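Local coordinates for protein probable thiamine pyrophosphokinase (Staphylococcus saprophyticus, PDB 3L8M) that probably transfers a pyrophosphate group from ATP to thiamine, making thiamine diphosphate as a thiamine pyrophosphokinase, at residues D54-R57 with N58-Q62; T32-L35 with L36-G39; D83-K87 with R88-N92; P13-I16 with L17-K21. All coordinates share one frame; numbering follows the deposited sequence.

Contact 1 (D54-R57 with N58-Q62)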
loop_
_atom_site.group_PDB
_atom_site.type_symbol
_atom_site.label_atom_id
_atom_site.label_comp_id
_atom_site.label_asym_id
_atom_site.label_seq_id
_atom_site.Cartn_x
_atom_site.Cartn_y
_atom_site.Cartn_z
ATOM N N ASP A 54 -4.328 -29.229 10.886
ATOM C CA ASP A 54 -2.901 -28.934 10.881
ATOM C C ASP A 54 -2.586 -27.908 9.801
ATOM O O ASP A 54 -1.800 -26.987 10.025
ATOM C CB ASP A 54 -2.089 -30.209 10.632
ATOM C CG ASP A 54 -2.395 -31.302 11.639
ATOM O OD1 ASP A 54 -2.343 -31.025 12.857
ATOM O OD2 ASP A 54 -2.682 -32.440 11.208
ATOM N N SER A 55 -3.201 -28.070 8.632
ATOM C CA SER A 55 -2.989 -27.148 7.518
ATOM C C SER A 55 -3.133 -25.708 8.014
ATOM O O SER A 55 -2.320 -24.842 7.690
ATOM C CB SER A 55 -4.016 -27.406 6.408
ATOM O OG SER A 55 -4.058 -28.773 6.047
ATOM N N GLU A 56 -4.177 -25.472 8.808
ATOM C CA GLU A 56 -4.464 -24.156 9.368
ATOM C C GLU A 56 -3.418 -23.736 10.395
ATOM O O GLU A 56 -2.683 -22.768 10.193
ATOM C CB GLU A 56 -5.844 -24.159 10.034
ATOM C CG GLU A 56 -6.273 -22.808 10.603
ATOM C CD GLU A 56 -7.557 -22.900 11.413
ATOM O OE1 GLU A 56 -8.191 -21.853 11.659
ATOM O OE2 GLU A 56 -7.930 -24.022 11.813
ATOM N N ARG A 57 -3.365 -24.467 11.502
ATOM C CA ARG A 57 -2.423 -24.168 12.565
ATOM C C ARG A 57 -1.022 -23.954 12.005
ATOM O O ARG A 57 -0.288 -23.075 12.463
ATOM C CB ARG A 57 -2.425 -25.298 13.588
ATOM C CG ARG A 57 -1.594 -25.014 14.826
ATOM C CD ARG A 57 -1.840 -26.071 15.887
ATOM N NE ARG A 57 -3.243 -26.113 16.291
ATOM C CZ ARG A 57 -3.872 -25.124 16.921
ATOM N NH1 ARG A 57 -3.225 -24.006 17.225
ATOM N NH2 ARG A 57 -5.149 -25.255 17.253
ATOM N N ASN A 58 -0.650 -24.751 11.009
ATOM C CA ASN A 58 0.664 -24.618 10.386
ATOM C C ASN A 58 0.786 -23.223 9.785
ATOM O O ASN A 58 1.813 -22.548 9.940
ATOM C CB ASN A 58 0.842 -25.656 9.272
ATOM C CG ASN A 58 2.002 -25.324 8.343
ATOM O OD1 ASN A 58 3.164 -25.340 8.751
ATOM N ND2 ASN A 58 1.686 -25.015 7.088
ATOM N N PHE A 59 -0.280 -22.819 9.096
ATOM C CA PHE A 59 -0.369 -21.524 8.436
ATOM C C PHE A 59 -0.270 -20.389 9.460
ATOM O O PHE A 59 0.650 -19.574 9.402
ATOM C CB PHE A 59 -1.687 -21.448 7.650
ATOM C CG PHE A 59 -2.017 -20.076 7.146
ATOM C CD1 PHE A 59 -1.147 -19.402 6.297
ATOM C CD2 PHE A 59 -3.187 -19.441 7.550
ATOM C CE1 PHE A 59 -1.437 -18.112 5.860
ATOM C CE2 PHE A 59 -3.486 -18.156 7.119
ATOM C CZ PHE A 59 -2.611 -17.487 6.276
ATOM N N ILE A 60 -1.213 -20.359 10.396
ATOM C CA ILE A 60 -1.255 -19.349 11.452
ATOM C C ILE A 60 0.018 -19.320 12.301
ATOM O O ILE A 60 0.543 -18.252 12.611
ATOM C CB ILE A 60 -2.450 -19.598 12.405
ATOM C CG1 ILE A 60 -3.765 -19.552 11.624
ATOM C CG2 ILE A 60 -2.465 -18.559 13.517
ATOM C CD1 ILE A 60 -4.997 -19.832 12.476
ATOM N N GLN A 61 0.509 -20.496 12.680
ATOM C CA GLN A 61 1.703 -20.605 13.514
ATOM C C GLN A 61 3.011 -20.627 12.726
ATOM O O GLN A 61 3.907 -21.412 13.021
ATOM C CB GLN A 61 1.597 -21.855 14.399
ATOM C CG GLN A 61 2.791 -22.134 15.323
ATOM C CD GLN A 61 3.017 -21.060 16.379
ATOM O OE1 GLN A 61 3.918 -20.226 16.257
ATOM N NE2 GLN A 61 2.195 -21.079 17.424
ATOM N N GLN A 62 3.121 -19.773 11.718
ATOM C CA GLN A 62 4.342 -19.693 10.925
ATOM C C GLN A 62 4.409 -18.363 10.189
ATOM O O GLN A 62 5.489 -17.909 9.807
ATOM C CB GLN A 62 4.419 -20.827 9.907
ATOM C CG GLN A 62 3.488 -20.654 8.716
ATOM C CD GLN A 62 3.809 -21.604 7.573
ATOM O OE1 GLN A 62 3.083 -21.659 6.576
ATOM N NE2 GLN A 62 4.904 -22.353 7.709
#
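Glu56 and Ile60 are brought alongside by two different first torsions: CG of Glu56 is anti to the backbone N (chi1 -177°), whereas Ile60 turns CG1 back beside its own N (chi1 -59°) and then extends. The two chains therefore run side by side and point the same way, with Glu56 CG 3.7 Å from Ile60 CD1. Glu56 OE1 also lies near that methyl, 3.9 Å from Ile60 CD1, and within this pair it has a methyl rather than a polar group beside it. The polar grip on the carboxylate comes from elsewhere: OE2 is hydrogen-bonded to the backbone N of Ile52, just ahead of the helix. The pair sits one turn apart on helix 54-63, in the part of the chain that corresponds to the catalytic domain of thiamine pyrophosphokinases, and the i to i+4 ladder of an alpha-helix links 54-57 to 58-62. Four backbone bonds of 2.7 to 3.2 Å make it up: Asn58 N to Asp54 O, Phe59 N to Ser55 O, Ile60 N to Glu56 O and Gln61 N to Arg57 O. Gln61 sets its CB 3.0 Å from Arg57 O, but the chain bends at its second torsion and carries the amide away from residues 54-57, and OE1 takes a hydrogen bond from Asn67 ND2. Neighbouring subunits approach this outlying helix: Leu33 of a second subunit packs on Glu56, Glu37 of that subunit on Phe59, and Met1 of a third on Gln61.

Contact 2 (T32-L35 with L36-G39); sequences TLIL and LESG
A Schellman motif closes helix 30-37, with Leu35 O receiving Ile40 N and Leu36 O receiving Gly39 N; Gly39, at phi 74°, is the C-prime residue whose positive phi turns the chain out of the helix. The inner of these bonds, Gly39 N to Leu36 O, is 2.6 Å long. In the last turn before the exit, Leu36 N donates to Thr32 O at 3.2 Å, and Glu37 N reaches Leu33 O at 2.9 Å. Ile34 O is gripped twice by Ser38, by the backbone N at 3.2 Å and by OG at 3.0 Å, the two donors arriving from opposite faces of the carbonyl plane. That second bond depends on OG lying beside the backbone N (chi1 -58°), which folds the hydroxyl back onto the helix end. Glu37 lays its extended chain along the helix, bringing OE2 to 3.7 Å from Leu33 CB. Leu36 CG lies 3.5 Å from Thr32 O, and the residue packs on Leu36 of a second subunit. The arrangement is a glycine-terminated helix in a beta-alpha-beta unit, here strand 24-28, helix 30-37 and strand 44-46.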
loop_
_atom_site.group_PDB
_atom_site.type_symbol
_atom_site.label_atom_id
_atom_site.label_comp_id
_atom_site.label_asym_id
_atom_site.label_seq_id
_atom_site.Cartn_x
_atom_site.Cartn_y
_atom_site.Cartn_z
ATOM N N THR A 32 -7.764 -12.833 16.823
ATOM C CA THR A 32 -7.076 -13.468 15.699
ATOM C C THR A 32 -8.040 -14.136 14.708
ATOM O O THR A 32 -8.040 -13.811 13.527
ATOM C CB THR A 32 -6.047 -14.521 16.198
ATOM O OG1 THR A 32 -5.137 -13.902 17.117
ATOM C CG2 THR A 32 -5.258 -15.098 15.041
ATOM N N LEU A 33 -8.859 -15.066 15.187
ATOM C CA LEU A 33 -9.813 -15.746 14.316
ATOM C C LEU A 33 -10.865 -14.809 13.704
ATOM O O LEU A 33 -11.291 -15.027 12.570
ATOM C CB LEU A 33 -10.511 -16.881 15.078
ATOM C CG LEU A 33 -9.640 -18.069 15.522
ATOM C CD1 LEU A 33 -8.898 -18.626 14.310
ATOM C CD2 LEU A 33 -8.648 -17.634 16.599
ATOM N N ILE A 34 -11.288 -13.776 14.440
ATOM C CA ILE A 34 -12.282 -12.846 13.897
ATOM C C ILE A 34 -11.663 -12.091 12.709
ATOM O O ILE A 34 -12.333 -11.848 11.702
ATOM C CB ILE A 34 -12.769 -11.779 14.935
ATOM C CG1 ILE A 34 -13.318 -12.434 16.211
ATOM C CG2 ILE A 34 -13.844 -10.908 14.301
ATOM C CD1 ILE A 34 -14.342 -13.527 15.982
ATOM N N LEU A 35 -10.388 -11.715 12.825
ATOM C CA LEU A 35 -9.721 -10.997 11.731
ATOM C C LEU A 35 -9.704 -11.837 10.459
ATOM O O LEU A 35 -10.176 -11.402 9.405
ATOM C CB LEU A 35 -8.284 -10.616 12.118
ATOM C CG LEU A 35 -8.210 -9.459 13.116
ATOM C CD1 LEU A 35 -6.791 -9.205 13.560
ATOM C CD2 LEU A 35 -8.778 -8.224 12.456
ATOM N N LEU A 36 -9.162 -13.046 10.582
ATOM C CA LEU A 36 -9.056 -13.989 9.483
ATOM C C LEU A 36 -10.411 -14.290 8.848
ATOM O O LEU A 36 -10.541 -14.302 7.616
ATOM C CB LEU A 36 -8.411 -15.279 9.990
ATOM C CG LEU A 36 -6.962 -15.122 10.474
ATOM C CD1 LEU A 36 -6.524 -16.373 11.228
ATOM C CD2 LEU A 36 -6.049 -14.863 9.275
ATOM N N GLU A 37 -11.417 -14.532 9.687
ATOM C CA GLU A 37 -12.773 -14.839 9.210
ATOM C C GLU A 37 -13.329 -13.734 8.326
ATOM O O GLU A 37 -14.121 -13.987 7.416
ATOM C CB GLU A 37 -13.709 -15.075 10.397
ATOM C CG GLU A 37 -13.773 -16.527 10.827
ATOM C CD GLU A 37 -14.150 -16.699 12.283
ATOM O OE1 GLU A 37 -15.138 -16.083 12.741
ATOM O OE2 GLU A 37 -13.448 -17.466 12.971
ATOM N N SER A 38 -12.906 -12.508 8.611
ATOM C CA SER A 38 -13.306 -11.328 7.855
ATOM C C SER A 38 -12.375 -11.167 6.654
ATOM O O SER A 38 -12.440 -10.172 5.937
ATOM C CB SER A 38 -13.211 -10.082 8.734
ATOM O OG SER A 38 -14.025 -10.222 9.885
ATOM N N GLY A 39 -11.495 -12.142 6.455
ATOM C CA GLY A 39 -10.574 -12.093 5.331
ATOM C C GLY A 39 -9.456 -11.090 5.503
ATOM O O GLY A 39 -8.940 -10.556 4.526
#

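Contact 3 (D83-K87 with R88-N92); sequences DQAVK and RGYRN
The guanidinium of Arg88 takes Gln84 OE1 at its edge, in plane, with the amide and guanidinium planes turned 75° apart; Phe44 adds a cation-pi contact. The Tyr90 ring has the Ala85 carbonyl at its edge, and His24 meets it edge-to-face. Both residues flank Gly89, whose positive phi marks the Schellman motif that ends helix 77-87 ahead of strand 92-96. Arg88 NH1 is the shared donor, bonding Gln84 OE1 at 2.8 Å and Gln84 O at 2.9 Å, so one nitrogen clasps both the side chain and the backbone of the residue a turn earlier. The bend of Gln84 at its second torsion (chi2 -57°) swings OE1 round to meet it, while the Arg88 chain stays extended from CG to NE. Arg88 NH2 and Gln84 NE2 turn to a third subunit, bonding Arg88 O and Lys87 O of that chain. Tyr90 N donates to Ala85 O at 3.1 Å, the outer bond of the motif, and the ring carbon CD2 rests 4.0 Å from Ala85 CB. Gly89 N closes the inner bond, 3.2 Å from Val86 O and well above its carbonyl plane. A water donates to Val86 O at 2.7 Å and to Tyr90 O at 3.0 Å.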
loop_
_atom_site.group_PDB
_atom_site.type_symbol
_atom_site.label_atom_id
_atom_site.label_comp_id
_atom_site.label_asym_id
_atom_site.label_seq_id
_atom_site.Cartn_x
_atom_site.Cartn_y
_atom_site.Cartn_z
ATOM N N ASP A 83 3.586 -4.389 23.546
ATOM C CA ASP A 83 5.033 -4.302 23.542
ATOM C C ASP A 83 5.568 -4.737 22.172
ATOM O O ASP A 83 6.437 -4.078 21.595
ATOM C CB ASP A 83 5.592 -5.187 24.657
ATOM C CG ASP A 83 7.080 -5.402 24.542
ATOM O OD1 ASP A 83 7.841 -4.411 24.594
ATOM O OD2 ASP A 83 7.484 -6.577 24.401
ATOM N N GLN A 84 5.031 -5.837 21.650
ATOM C CA GLN A 84 5.452 -6.342 20.353
ATOM C C GLN A 84 5.154 -5.376 19.220
ATOM O O GLN A 84 5.837 -5.403 18.196
ATOM C CB GLN A 84 4.792 -7.688 20.058
ATOM C CG GLN A 84 5.417 -8.842 20.800
ATOM C CD GLN A 84 6.895 -8.974 20.508
ATOM O OE1 GLN A 84 7.319 -8.938 19.348
ATOM N NE2 GLN A 84 7.695 -9.140 21.560
ATOM N N ALA A 85 4.127 -4.543 19.389
ATOM C CA ALA A 85 3.790 -3.567 18.352
ATOM C C ALA A 85 4.758 -2.396 18.466
ATOM O O ALA A 85 5.215 -1.856 17.455
ATOM C CB ALA A 85 2.350 -3.072 18.499
ATOM N N VAL A 86 5.063 -2.008 19.700
ATOM C CA VAL A 86 5.983 -0.902 19.943
ATOM C C VAL A 86 7.387 -1.281 19.464
ATOM O O VAL A 86 8.142 -0.430 19.018
ATOM C CB VAL A 86 6.008 -0.498 21.458
ATOM C CG1 VAL A 86 7.150 0.476 21.735
ATOM C CG2 VAL A 86 4.693 0.182 21.832
ATOM N N LYS A 87 7.730 -2.563 19.544
ATOM C CA LYS A 87 9.041 -3.017 19.092
ATOM C C LYS A 87 9.203 -2.897 17.574
ATOM O O LYS A 87 10.317 -2.714 17.076
ATOM C CB LYS A 87 9.278 -4.475 19.502
ATOM C CG LYS A 87 9.770 -4.657 20.916
ATOM C CD LYS A 87 10.144 -6.111 21.187
ATOM C CE LYS A 87 10.836 -6.246 22.530
ATOM N NZ LYS A 87 12.080 -5.423 22.540
ATOM N N ARG A 88 8.096 -3.015 16.846
ATOM C CA ARG A 88 8.122 -2.928 15.385
ATOM C C ARG A 88 7.967 -1.489 14.876
ATOM O O ARG A 88 7.879 -1.249 13.672
ATOM C CB ARG A 88 7.026 -3.827 14.791
ATOM C CG ARG A 88 7.268 -5.336 15.002
ATOM C CD ARG A 88 6.015 -6.171 14.709
ATOM N NE ARG A 88 6.274 -7.610 14.678
ATOM C CZ ARG A 88 6.697 -8.334 15.714
ATOM N NH1 ARG A 88 6.918 -7.760 16.888
ATOM N NH2 ARG A 88 6.895 -9.643 15.582
ATOM N N GLY A 89 7.921 -0.528 15.792
ATOM C CA GLY A 89 7.809 0.861 15.375
ATOM C C GLY A 89 6.410 1.447 15.266
ATOM O O GLY A 89 6.237 2.536 14.724
ATOM N N TYR A 90 5.408 0.738 15.769
ATOM C CA TYR A 90 4.041 1.255 15.728
ATOM C C TYR A 90 3.931 2.322 16.820
ATOM O O TYR A 90 4.192 2.046 17.990
ATOM C CB TYR A 90 3.046 0.112 15.977
ATOM C CG TYR A 90 2.866 -0.823 14.786
ATOM C CD1 TYR A 90 2.125 -0.432 13.677
ATOM C CD2 TYR A 90 3.438 -2.098 14.775
ATOM C CE1 TYR A 90 1.950 -1.281 12.585
ATOM C CE2 TYR A 90 3.276 -2.956 13.682
ATOM C CZ TYR A 90 2.526 -2.537 12.592
ATOM O OH TYR A 90 2.361 -3.368 11.509
ATOM N N ARG A 91 3.556 3.538 16.439
ATOM C CA ARG A 91 3.460 4.639 17.396
ATOM C C ARG A 91 2.047 4.947 17.883
ATOM O O ARG A 91 1.865 5.436 18.998
ATOM C CB ARG A 91 4.053 5.909 16.791
ATOM C CG ARG A 91 4.339 6.984 17.816
ATOM C CD ARG A 91 5.827 7.080 18.118
ATOM N NE ARG A 91 6.545 7.829 17.088
ATOM C CZ ARG A 91 6.313 9.108 16.799
ATOM N NH1 ARG A 91 5.380 9.780 17.459
ATOM N NH2 ARG A 91 7.017 9.720 15.853
ATOM N N ASN A 92 1.057 4.697 17.033
ATOM C CA ASN A 92 -0.337 4.940 17.383
ATOM C C ASN A 92 -0.998 3.581 17.445
ATOM O O ASN A 92 -1.053 2.879 16.439
ATOM C CB ASN A 92 -1.020 5.807 16.321
ATOM C CG ASN A 92 -0.428 7.203 16.240
ATOM O OD1 ASN A 92 -0.434 7.955 17.218
ATOM N ND2 ASN A 92 0.091 7.556 15.070
HETATM O O HOH W 1 7.165 1.998 18.576
#

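Contact 4 (P13-I16 with L17-K21); sequences PKHI and LVEHK
Ile16, His15 and Leu17 carry this contact, at the junction where a type II beta turn from Pro13 to Ile16 runs straight into the short, weakly bonded helix 16-19. His15 occupies the third place of the turn, where positive phi is expected, and its carbonyl starts the helix: Glu19 N donates to His15 O at 2.9 Å, and Val18 N adds a weak bond to the same oxygen. Ile16 turns CG2 into the crowded position between its N and carbonyl carbon and sends CG1 anti to the N (chi1 -167°), which puts CG2 against Leu17 and carries CG1 and CD1 toward His20. CG2 lies 4.1 Å from Leu17 CD2, while CD1 reaches His20, 3.7 Å from ND1, a buried nitrogen with no polar partner in the model. Leu17 itself leads away into the fold, packing on Trp25 of strand 24-28 and on Ile34 and Leu35 of helix 30-37. Against His15, Glu19 crosses at a slant, ring and carboxylate planes 61° apart, its OE1 engaged in a salt bridge with Arg91 NE of a neighbouring subunit. Lys14 CB sits over the centre of one face of the His15 imidazole; Glu19 OE2 lies 3.7 Å from His15 CB.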
loop_
_atom_site.group_PDB
_atom_site.type_symbol
_atom_site.label_atom_id
_atom_site.label_comp_id
_atom_site.label_asym_id
_atom_site.label_seq_id
_atom_site.Cartn_x
_atom_site.Cartn_y
_atom_site.Cartn_z
ATOM N N PRO A 13 -16.995 -1.155 17.473
ATOM C CA PRO A 13 -17.717 -0.140 16.700
ATOM C C PRO A 13 -18.211 -0.865 15.449
ATOM O O PRO A 13 -17.471 -1.651 14.845
ATOM C CB PRO A 13 -16.632 0.892 16.402
ATOM C CG PRO A 13 -15.745 0.806 17.637
ATOM C CD PRO A 13 -15.644 -0.692 17.841
ATOM N N LYS A 14 -19.463 -0.638 15.068
ATOM C CA LYS A 14 -20.004 -1.323 13.899
ATOM C C LYS A 14 -19.193 -1.044 12.625
ATOM O O LYS A 14 -18.755 0.085 12.381
ATOM C CB LYS A 14 -21.475 -0.931 13.692
ATOM C CG LYS A 14 -21.721 0.554 13.461
ATOM C CD LYS A 14 -23.203 0.810 13.231
ATOM C CE LYS A 14 -23.482 2.278 12.957
ATOM N NZ LYS A 14 -24.943 2.518 12.772
ATOM N N HIS A 15 -18.982 -2.089 11.829
ATOM C CA HIS A 15 -18.243 -1.976 10.574
ATOM C C HIS A 15 -16.753 -1.660 10.725
ATOM O O HIS A 15 -16.093 -1.385 9.726
ATOM C CB HIS A 15 -18.888 -0.901 9.695
ATOM C CG HIS A 15 -20.372 -1.049 9.569
ATOM N ND1 HIS A 15 -21.223 0.033 9.468
ATOM C CD2 HIS A 15 -21.159 -2.149 9.560
ATOM C CE1 HIS A 15 -22.470 -0.397 9.404
ATOM N NE2 HIS A 15 -22.460 -1.718 9.458
ATOM N N ILE A 16 -16.221 -1.703 11.947
ATOM C CA ILE A 16 -14.808 -1.390 12.152
ATOM C C ILE A 16 -13.873 -2.264 11.301
ATOM O O ILE A 16 -12.791 -1.830 10.943
ATOM C CB ILE A 16 -14.403 -1.512 13.661
ATOM C CG1 ILE A 16 -13.033 -0.878 13.890
ATOM C CG2 ILE A 16 -14.337 -2.980 14.090
ATOM C CD1 ILE A 16 -13.029 0.615 13.791
ATOM N N LEU A 17 -14.282 -3.477 10.955
ATOM C CA LEU A 17 -13.411 -4.332 10.153
ATOM C C LEU A 17 -13.447 -4.038 8.654
ATOM O O LEU A 17 -12.440 -4.208 7.967
ATOM C CB LEU A 17 -13.709 -5.818 10.403
ATOM C CG LEU A 17 -13.386 -6.311 11.813
ATOM C CD1 LEU A 17 -13.378 -7.838 11.831
ATOM C CD2 LEU A 17 -12.025 -5.765 12.257
ATOM N N VAL A 18 -14.597 -3.603 8.148
ATOM C CA VAL A 18 -14.721 -3.254 6.726
ATOM C C VAL A 18 -14.112 -1.872 6.468
ATOM O O VAL A 18 -13.350 -1.679 5.523
ATOM C CB VAL A 18 -16.215 -3.206 6.264
ATOM C CG1 VAL A 18 -16.304 -2.788 4.785
ATOM C CG2 VAL A 18 -16.867 -4.562 6.467
ATOM N N GLU A 19 -14.428 -0.921 7.339
ATOM C CA GLU A 19 -13.957 0.453 7.177
ATOM C C GLU A 19 -12.449 0.671 7.289
ATOM O O GLU A 19 -11.921 1.652 6.770
ATOM C CB GLU A 19 -14.674 1.365 8.172
ATOM C CG GLU A 19 -16.177 1.205 8.179
ATOM C CD GLU A 19 -16.858 2.168 9.140
ATOM O OE1 GLU A 19 -16.251 2.507 10.179
ATOM O OE2 GLU A 19 -18.003 2.571 8.860
ATOM N N HIS A 20 -11.764 -0.229 7.988
ATOM C CA HIS A 20 -10.310 -0.130 8.153
ATOM C C HIS A 20 -9.629 -1.423 7.712
ATOM O O HIS A 20 -8.567 -1.772 8.216
ATOM C CB HIS A 20 -9.954 0.146 9.617
ATOM C CG HIS A 20 -10.525 1.420 10.154
ATOM N ND1 HIS A 20 -10.438 1.765 11.484
ATOM C CD2 HIS A 20 -11.201 2.423 9.548
ATOM C CE1 HIS A 20 -11.039 2.925 11.677
ATOM N NE2 HIS A 20 -11.512 3.345 10.517
ATOM N N LYS A 21 -10.253 -2.125 6.774
ATOM C CA LYS A 21 -9.733 -3.393 6.261
ATOM C C LYS A 21 -8.291 -3.360 5.744
ATOM O O LYS A 21 -7.615 -4.386 5.740
ATOM C CB LYS A 21 -10.646 -3.915 5.148
ATOM C CG LYS A 21 -10.114 -5.153 4.459
ATOM C CD LYS A 21 -11.026 -5.639 3.344
ATOM C CE LYS A 21 -10.332 -6.738 2.539
ATOM N NZ LYS A 21 -9.804 -7.840 3.416
#

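How the contacts relate
Contact 2 is the hub, its centre about 12 Å from that of contact 4 and about 14 Å from that of contact 1. It touches contact 1 through Leu36 CD1 and Ile60 CD1, 4.0 Å apart, and contact 4 through Leu35 CD2 and Leu17 CD2, 4.1 Å apart. Contact 3 touches none of the others within the chain; its centre lies more than 20 Å from each of theirs. The assembly joins it to contact 4 all the same, since Arg91 pairs with Glu19 of another subunit. A sodium ion lies about 4 Å from the Arg88 side chain; bound sodium is about 11 Å from that of His20. Asp94 and Asn124 contribute to a sodium site.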